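Local coordinates for protein response regulator (Vibrio cholerae O1 biovar El Tor, PDB 7KPO) that forms the DNA-binding domain of the sensor histidine kinase ChiS and probably lets the kinase bind DNA itself, at residues L20-V26 / I80-E86; K31-A35 / L50-D56. One frame throughout, in Å; residues are numbered along the deposited sequence. Where two conformers were deposited one is given.

Interaction 1: residues L20-V26 / I80-E86; sequences LNYWERV and ILEHCKE. With SO4 (sulfate ion), chain D.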
loop_
_atom_site.group_PDB
_atom_site.type_symbol
_atom_site.label_atom_id
_atom_site.label_comp_id
_atom_site.label_asym_id
_atom_site.label_seq_id
_atom_site.Cartn_x
_atom_site.Cartn_y
_atom_site.Cartn_z
ATOM N N LEU A 20 8.863 11.069 -3.906
ATOM C CA LEU A 20 8.475 12.505 -3.954
ATOM C C LEU A 20 7.763 12.831 -5.264
ATOM O O LEU A 20 6.807 13.607 -5.230
ATOM C CB LEU A 20 9.705 13.389 -3.760
ATOM C CG LEU A 20 10.133 13.566 -2.310
ATOM C CD1 LEU A 20 11.471 14.269 -2.231
ATOM C CD2 LEU A 20 9.079 14.332 -1.521
ATOM N N ASN A 21 8.220 12.271 -6.376
ATOM C CA ASN A 21 7.544 12.550 -7.669
ATOM C C ASN A 21 6.099 12.043 -7.599
ATOM O O ASN A 21 5.191 12.733 -8.102
ATOM C CB ASN A 21 8.321 11.935 -8.830
ATOM C CG ASN A 21 9.698 12.543 -8.999
ATOM O OD1 ASN A 21 9.977 13.627 -8.486
ATOM N ND2 ASN A 21 10.560 11.850 -9.721
ATOM N N TYR A 22 5.898 10.876 -6.989
ATOM C CA TYR A 22 4.547 10.281 -6.843
ATOM C C TYR A 22 3.694 11.157 -5.914
ATOM O O TYR A 22 2.542 11.459 -6.245
ATOM C CB TYR A 22 4.729 8.845 -6.358
ATOM C CG TYR A 22 3.465 8.064 -6.136
ATOM C CD1 TYR A 22 2.720 7.582 -7.199
ATOM C CD2 TYR A 22 3.053 7.741 -4.856
ATOM C CE1 TYR A 22 1.574 6.831 -6.991
ATOM C CE2 TYR A 22 1.913 6.991 -4.630
ATOM C CZ TYR A 22 1.170 6.537 -5.701
ATOM O OH TYR A 22 0.044 5.804 -5.464
ATOM N N TRP A 23 4.252 11.542 -4.768
ATOM C CA TRP A 23 3.553 12.447 -3.822
ATOM C C TRP A 23 3.073 13.699 -4.559
ATOM O O TRP A 23 1.891 14.054 -4.444
ATOM C CB TRP A 23 4.494 12.845 -2.683
ATOM C CG TRP A 23 4.007 14.030 -1.908
ATOM C CD1 TRP A 23 4.332 15.339 -2.124
ATOM C CD2 TRP A 23 3.068 14.025 -0.819
ATOM N NE1 TRP A 23 3.669 16.143 -1.239
ATOM C CE2 TRP A 23 2.895 15.368 -0.422
ATOM C CE3 TRP A 23 2.380 13.022 -0.129
ATOM C CZ2 TRP A 23 2.056 15.727 0.631
ATOM C CZ3 TRP A 23 1.548 13.379 0.908
ATOM C CH2 TRP A 23 1.393 14.714 1.283
ATOM N N GLU A 24 3.979 14.348 -5.284
ATOM C CA GLU A 24 3.647 15.623 -5.971
ATOM C C GLU A 24 2.501 15.407 -6.961
ATOM O O GLU A 24 1.535 16.193 -6.934
ATOM C CB GLU A 24 4.908 16.181 -6.634
ATOM C CG GLU A 24 5.965 16.612 -5.631
ATOM C CD GLU A 24 7.364 16.817 -6.184
ATOM O OE1 GLU A 24 7.555 16.641 -7.402
ATOM O OE2 GLU A 24 8.266 17.131 -5.383
ATOM N N ARG A 25 2.578 14.356 -7.772
ATOM C CA ARG A 25 1.539 14.131 -8.805
ATOM C C ARG A 25 0.197 13.717 -8.187
ATOM O O ARG A 25 -0.831 14.301 -8.572
ATOM C CB ARG A 25 2.001 13.062 -9.795
ATOM C CG ARG A 25 1.021 12.846 -10.937
ATOM C CD ARG A 25 1.476 11.791 -11.922
ATOM N NE ARG A 25 1.573 10.467 -11.325
ATOM C CZ ARG A 25 0.539 9.666 -11.082
ATOM N NH1 ARG A 25 -0.695 10.061 -11.352
ATOM N NH2 ARG A 25 0.741 8.475 -10.545
ATOM N N VAL A 26 0.205 12.752 -7.268
ATOM C CA VAL A 26 -1.067 12.199 -6.715
ATOM C C VAL A 26 -1.702 13.166 -5.706
ATOM O O VAL A 26 -2.925 13.361 -5.787
ATOM C CB VAL A 26 -0.831 10.799 -6.121
ATOM C CG1 VAL A 26 -2.085 10.249 -5.458
ATOM C CG2 VAL A 26 -0.326 9.834 -7.184
ATOM N N ILE A 80 4.137 8.660 2.366
ATOM C CA ILE A 80 3.662 8.940 0.982
ATOM C C ILE A 80 2.710 7.824 0.531
ATOM O O ILE A 80 1.643 8.148 -0.023
ATOM C CB ILE A 80 4.873 9.166 0.061
ATOM C CG1 ILE A 80 5.541 10.491 0.448
ATOM C CG2 ILE A 80 4.460 9.126 -1.403
ATOM C CD1 ILE A 80 6.896 10.728 -0.169
ATOM N N LEU A 81 3.043 6.561 0.801
ATOM C CA LEU A 81 2.154 5.440 0.381
ATOM C C LEU A 81 0.855 5.451 1.212
ATOM O O LEU A 81 -0.201 5.054 0.677
ATOM C CB LEU A 81 2.922 4.119 0.506
ATOM C CG LEU A 81 4.051 3.917 -0.507
ATOM C CD1 LEU A 81 4.888 2.696 -0.153
ATOM C CD2 LEU A 81 3.502 3.802 -1.925
ATOM N N GLU A 82 0.909 5.933 2.453
ATOM C CA GLU A 82 -0.291 6.013 3.331
ATOM C C GLU A 82 -1.279 7.043 2.767
ATOM O O GLU A 82 -2.495 6.786 2.821
ATOM C CB GLU A 82 0.123 6.423 4.749
ATOM C CG GLU A 82 -1.037 6.583 5.718
ATOM C CD GLU A 82 -1.779 5.303 6.056
ATOM O OE1 GLU A 82 -1.183 4.217 5.916
ATOM O OE2 GLU A 82 -2.958 5.396 6.446
ATOM N N HIS A 83 -0.755 8.152 2.240
ATOM C CA HIS A 83 -1.609 9.273 1.762
ATOM C C HIS A 83 -1.875 9.253 0.255
ATOM O O HIS A 83 -2.807 9.952 -0.170
ATOM C CB HIS A 83 -0.974 10.594 2.213
ATOM C CG HIS A 83 -1.018 10.762 3.694
ATOM N ND1 HIS A 83 -2.122 11.286 4.338
ATOM C CD2 HIS A 83 -0.133 10.441 4.664
ATOM C CE1 HIS A 83 -1.905 11.301 5.637
ATOM N NE2 HIS A 83 -0.696 10.791 5.864
ATOM N N CYS A 84 -1.103 8.485 -0.508
ATOM C CA CYS A 84 -1.248 8.421 -1.988
ATOM C C CYS A 84 -1.498 6.959 -2.364
ATOM O O CYS A 84 -0.565 6.147 -2.253
ATOM C CB CYS A 84 -0.008 9.000 -2.657
ATOM S SG CYS A 84 0.347 10.703 -2.148
ATOM N N LYS A 85 -2.715 6.654 -2.814
ATOM C CA LYS A 85 -3.121 5.244 -3.054
ATOM C C LYS A 85 -3.155 4.849 -4.531
ATOM O O LYS A 85 -3.110 3.636 -4.779
ATOM C CB LYS A 85 -4.512 5.032 -2.453
ATOM C CG LYS A 85 -4.601 5.214 -0.948
ATOM C CD LYS A 85 -3.635 4.325 -0.209
ATOM C CE LYS A 85 -3.850 4.300 1.285
ATOM N NZ LYS A 85 -2.758 3.556 1.953
ATOM N N GLU A 86 -3.142 5.807 -5.459
ATOM C CA GLU A 86 -3.310 5.516 -6.912
ATOM C C GLU A 86 -2.466 4.307 -7.321
ATOM O O GLU A 86 -1.244 4.433 -7.384
ATOM C CB GLU A 86 -2.962 6.742 -7.754
ATOM C CG GLU A 86 -3.142 6.516 -9.243
ATOM C CD GLU A 86 -2.762 7.712 -10.098
ATOM O OE1 GLU A 86 -3.183 8.835 -9.761
ATOM O OE2 GLU A 86 -2.002 7.523 -11.061
HETATM S S SO4 D . -1.742 0.418 0.869
HETATM O O1 SO4 D . -0.700 1.394 1.060
HETATM O O2 SO4 D . -1.549 -0.258 -0.393
HETATM O O3 SO4 D . -3.019 1.078 0.858
HETATM O O4 SO4 D . -1.695 -0.535 1.949
#

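Interaction 2: residues K31-A35 / L50-D56; sequences KFTFA and LQTRTLD. With FMT (formic acid), chain H.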
loop_
_atom_site.group_PDB
_atom_site.type_symbol
_atom_site.label_atom_id
_atom_site.label_comp_id
_atom_site.label_asym_id
_atom_site.label_seq_id
_atom_site.Cartn_x
_atom_site.Cartn_y
_atom_site.Cartn_z
ATOM N N LYS A 31 6.769 19.251 -2.483
ATOM C CA LYS A 31 7.771 18.556 -1.640
ATOM C C LYS A 31 7.793 19.270 -0.287
ATOM O O LYS A 31 7.816 18.606 0.763
ATOM C CB LYS A 31 9.141 18.627 -2.314
ATOM C CG LYS A 31 10.320 18.212 -1.445
ATOM C CD LYS A 31 11.663 18.411 -2.121
ATOM C CE LYS A 31 11.940 19.865 -2.454
ATOM N NZ LYS A 31 13.203 20.037 -3.208
ATOM N N PHE A 32 7.757 20.600 -0.326
ATOM C CA PHE A 32 7.746 21.394 0.923
ATOM C C PHE A 32 6.613 20.910 1.826
ATOM O O PHE A 32 6.881 20.750 3.048
ATOM C CB PHE A 32 7.569 22.883 0.635
ATOM C CG PHE A 32 7.356 23.709 1.875
ATOM C CD1 PHE A 32 6.090 23.860 2.418
ATOM C CD2 PHE A 32 8.426 24.310 2.513
ATOM C CE1 PHE A 32 5.897 24.604 3.571
ATOM C CE2 PHE A 32 8.230 25.063 3.661
ATOM C CZ PHE A 32 6.967 25.209 4.186
ATOM N N THR A 33 5.412 20.729 1.246
ATOM C CA THR A 33 4.190 20.310 1.985
ATOM C C THR A 33 4.372 18.893 2.536
ATOM O O THR A 33 3.901 18.633 3.655
ATOM C CB THR A 33 2.942 20.452 1.112
ATOM O OG1 THR A 33 2.827 21.850 0.850
ATOM C CG2 THR A 33 1.690 19.937 1.784
ATOM N N PHE A 34 4.970 17.995 1.760
ATOM C CA PHE A 34 5.238 16.650 2.315
ATOM C C PHE A 34 6.049 16.789 3.614
ATOM O O PHE A 34 5.686 16.167 4.625
ATOM C CB PHE A 34 5.978 15.774 1.304
ATOM C CG PHE A 34 6.755 14.684 1.986
ATOM C CD1 PHE A 34 6.105 13.655 2.647
ATOM C CD2 PHE A 34 8.135 14.738 2.035
ATOM C CE1 PHE A 34 6.825 12.688 3.325
ATOM C CE2 PHE A 34 8.854 13.766 2.707
ATOM C CZ PHE A 34 8.198 12.743 3.348
ATOM N N ALA A 35 7.113 17.592 3.582
ATOM C CA ALA A 35 7.995 17.757 4.764
ATOM C C ALA A 35 7.242 18.405 5.917
ATOM O O ALA A 35 7.316 17.912 7.044
ATOM C CB ALA A 35 9.193 18.621 4.382
ATOM N N LEU A 50 12.203 29.622 1.814
ATOM C CA LEU A 50 11.980 28.381 2.613
ATOM C C LEU A 50 12.432 27.177 1.784
ATOM O O LEU A 50 12.007 27.068 0.621
ATOM C CB LEU A 50 10.508 28.232 3.011
ATOM C CG LEU A 50 9.957 29.278 3.981
ATOM C CD1 LEU A 50 8.513 28.963 4.337
ATOM C CD2 LEU A 50 10.800 29.361 5.245
ATOM N N GLN A 51 13.253 26.308 2.373
ATOM C CA GLN A 51 13.775 25.125 1.642
ATOM C C GLN A 51 13.830 23.907 2.566
ATOM O O GLN A 51 14.091 24.077 3.769
ATOM C CB GLN A 51 15.200 25.372 1.137
ATOM C CG GLN A 51 15.368 26.598 0.248
ATOM C CD GLN A 51 14.728 26.467 -1.112
ATOM O OE1 GLN A 51 14.249 25.406 -1.503
ATOM N NE2 GLN A 51 14.740 27.556 -1.863
ATOM N N THR A 52 13.589 22.725 2.004
ATOM C CA THR A 52 13.737 21.440 2.738
ATOM C C THR A 52 15.203 21.057 2.522
ATOM O O THR A 52 15.475 20.083 1.833
ATOM C CB THR A 52 12.709 20.421 2.239
ATOM O OG1 THR A 52 12.837 20.303 0.822
ATOM C CG2 THR A 52 11.289 20.821 2.564
ATOM N N ARG A 53 16.092 21.841 3.121
ATOM C CA ARG A 53 17.562 21.742 2.902
ATOM C C ARG A 53 18.096 20.313 3.078
ATOM O O ARG A 53 18.850 19.876 2.186
ATOM C CB ARG A 53 18.290 22.718 3.830
ATOM C CG ARG A 53 19.765 22.902 3.502
ATOM C CD ARG A 53 20.408 23.895 4.449
ATOM N NE ARG A 53 20.370 23.421 5.824
ATOM C CZ ARG A 53 20.669 24.158 6.884
ATOM N NH1 ARG A 53 20.608 23.629 8.093
ATOM N NH2 ARG A 53 21.015 25.425 6.734
ATOM N N THR A 54 17.764 19.641 4.174
ATOM C CA THR A 54 18.336 18.283 4.372
ATOM C C THR A 54 17.671 17.268 3.436
ATOM O O THR A 54 18.392 16.462 2.826
ATOM C CB THR A 54 18.260 17.877 5.843
ATOM O OG1 THR A 54 18.854 18.930 6.601
ATOM C CG2 THR A 54 18.968 16.568 6.109
ATOM N N LEU A 55 16.343 17.294 3.337
ATOM C CA LEU A 55 15.638 16.366 2.418
ATOM C C LEU A 55 16.235 16.480 1.008
ATOM O O LEU A 55 16.442 15.454 0.350
ATOM C CB LEU A 55 14.154 16.740 2.402
ATOM C CG LEU A 55 13.292 16.021 1.365
ATOM C CD1 LEU A 55 13.341 14.510 1.551
ATOM C CD2 LEU A 55 11.857 16.530 1.431
ATOM N N ASP A 56 16.523 17.701 0.565
ATOM C CA ASP A 56 17.030 17.913 -0.815
ATOM C C ASP A 56 18.332 17.142 -1.039
ATOM O O ASP A 56 18.577 16.729 -2.176
ATOM C CB ASP A 56 17.220 19.402 -1.098
ATOM C CG ASP A 56 15.924 20.189 -1.155
ATOM O OD1 ASP A 56 14.846 19.563 -1.109
ATOM O OD2 ASP A 56 16.003 21.422 -1.263
HETATM C C FMT H . 16.435 17.714 8.912
HETATM O O1 FMT H . 15.573 17.622 8.056
HETATM O O2 FMT H . 17.337 18.675 9.001
#

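Interaction 1: residues L20-V26 / I80-E86
Cys-84 lies between Tyr-22, Trp-23 and Val-26, just where its chain leaves the helix. Its CB rests 3.4 Å from Tyr-22 CE2, and CG1 of Val-26 meets the same CB. SG stands anti to the carbonyl carbon (chi1 -57°) and lies 3.7 Å from Trp-23 CE3. This is a sulfur-aromatic contact, oblique to the indole. Ile-80 lies one turn earlier on the helix. Its CG2 sits at the edge of the Tyr-22 ring and also touches Trp-23 CB at 3.9 Å. His-83 CB meets the indole edge at CZ3.

Tyr-22 points its ring past Cys-84 to the loop. Its hydroxyl donates to the backbone O of Glu-86, with OH and O 2.7 Å apart and the donor above the carbonyl plane. Val-26 CG2 lies over one face of the same ring, toward its rim.

The outer edge is charged. Arg-25 bends at chi3 (64°) and brings both terminal nitrogens to one oxygen: NH1 and NH2 each lie 2.9 Å from Glu-86 OE2. They come from the same face of the carboxylate, whose plane is turned 58° from the guanidinium. NH2 also forms a salt bridge with Glu-90. Lys-85 NZ bonds to Leu-81 O and to a sulfate, probably from the crystallisation liquor. Arg-91 and, from the second subunit, Arg-91 and Arg-98 also hold this ion.

The contact joins the end of helix 2-27 to the end of helix 70-83. Helix 89-106 packs on Tyr-22 through Glu-90, Arg-91 and Ile-94, while helix 31-38 touches Leu-20 and Ile-80.

Interaction 2: residues K31-A35 / L50-D56
Ala-35 CB and Thr-52 CG2 meet 3.5 Å apart at the apolar centre of this contact. The same methyl of Thr-52 also lies 3.9 Å from Phe-32 CA, so it rests against the helix backbone. Leu-55 packs beside it. Its CD2 touches Lys-31 CG at 3.7 Å and approaches the edge of the Phe-34 ring at CD2. The aliphatic part of Lys-31 runs past Leu-55 in the opposite direction. Phe-32 sets its ring obliquely against Leu-50, with CE2 4.0 Å from Leu-50 CB.

The polar edge begins at Thr-52, the centre of an inverse gamma turn that links strand 49-51 to the short helix. Its OG1 stands between the backbone N and the carbonyl carbon (chi1 54°), which leaves CG2 for the apolar side. OG1 donates to Asp-56 OD1 at 2.9 Å. Lys-31 starts out extended, then bends at chi3 (62°) and brings NZ to the same OD1, 2.7 Å away, in a salt bridge. OD1 is thus held by two donors, one from each face of the carboxylate plane. The charge of Asp-56 probably helps hold the lysine ammonium in place. Asp-56 N bonds to Thr-52 O, which ties the two residues together a second time.

The contact joins helix 31-38 to strand 49-51 and the short helix 53-57. Strand 49-51 pairs antiparallel with strand 44-46 in a two-stranded hairpin. Trp-41 touches Ala-35 and Leu-55. Helix 2-27 packs on Lys-31, Phe-34 and, through Met-16, on Leu-55. Helix 70-83 also meets Phe-34.

In the fold
The centres of interactions 1 and 2 lie about 15 Å apart, and the two touch directly. Phe-34 is the main go-between: it packs on Leu-20, Trp-23 and Ile-80. Lys-31 adds a contact with Glu-24. Helix 2-27 is followed by helix 31-38 after a short loop, and helix 53-57 precedes helix 70-83. Both segments of interaction 2 fall in the chain between those of interaction 1. Interaction 1 brings the distant helices 2-27 and 70-83 together, whereas interaction 2 folds the hairpin and short helix onto helix 31-38. Together they join the helical bundle and the hairpin region into one compact DNA-binding domain.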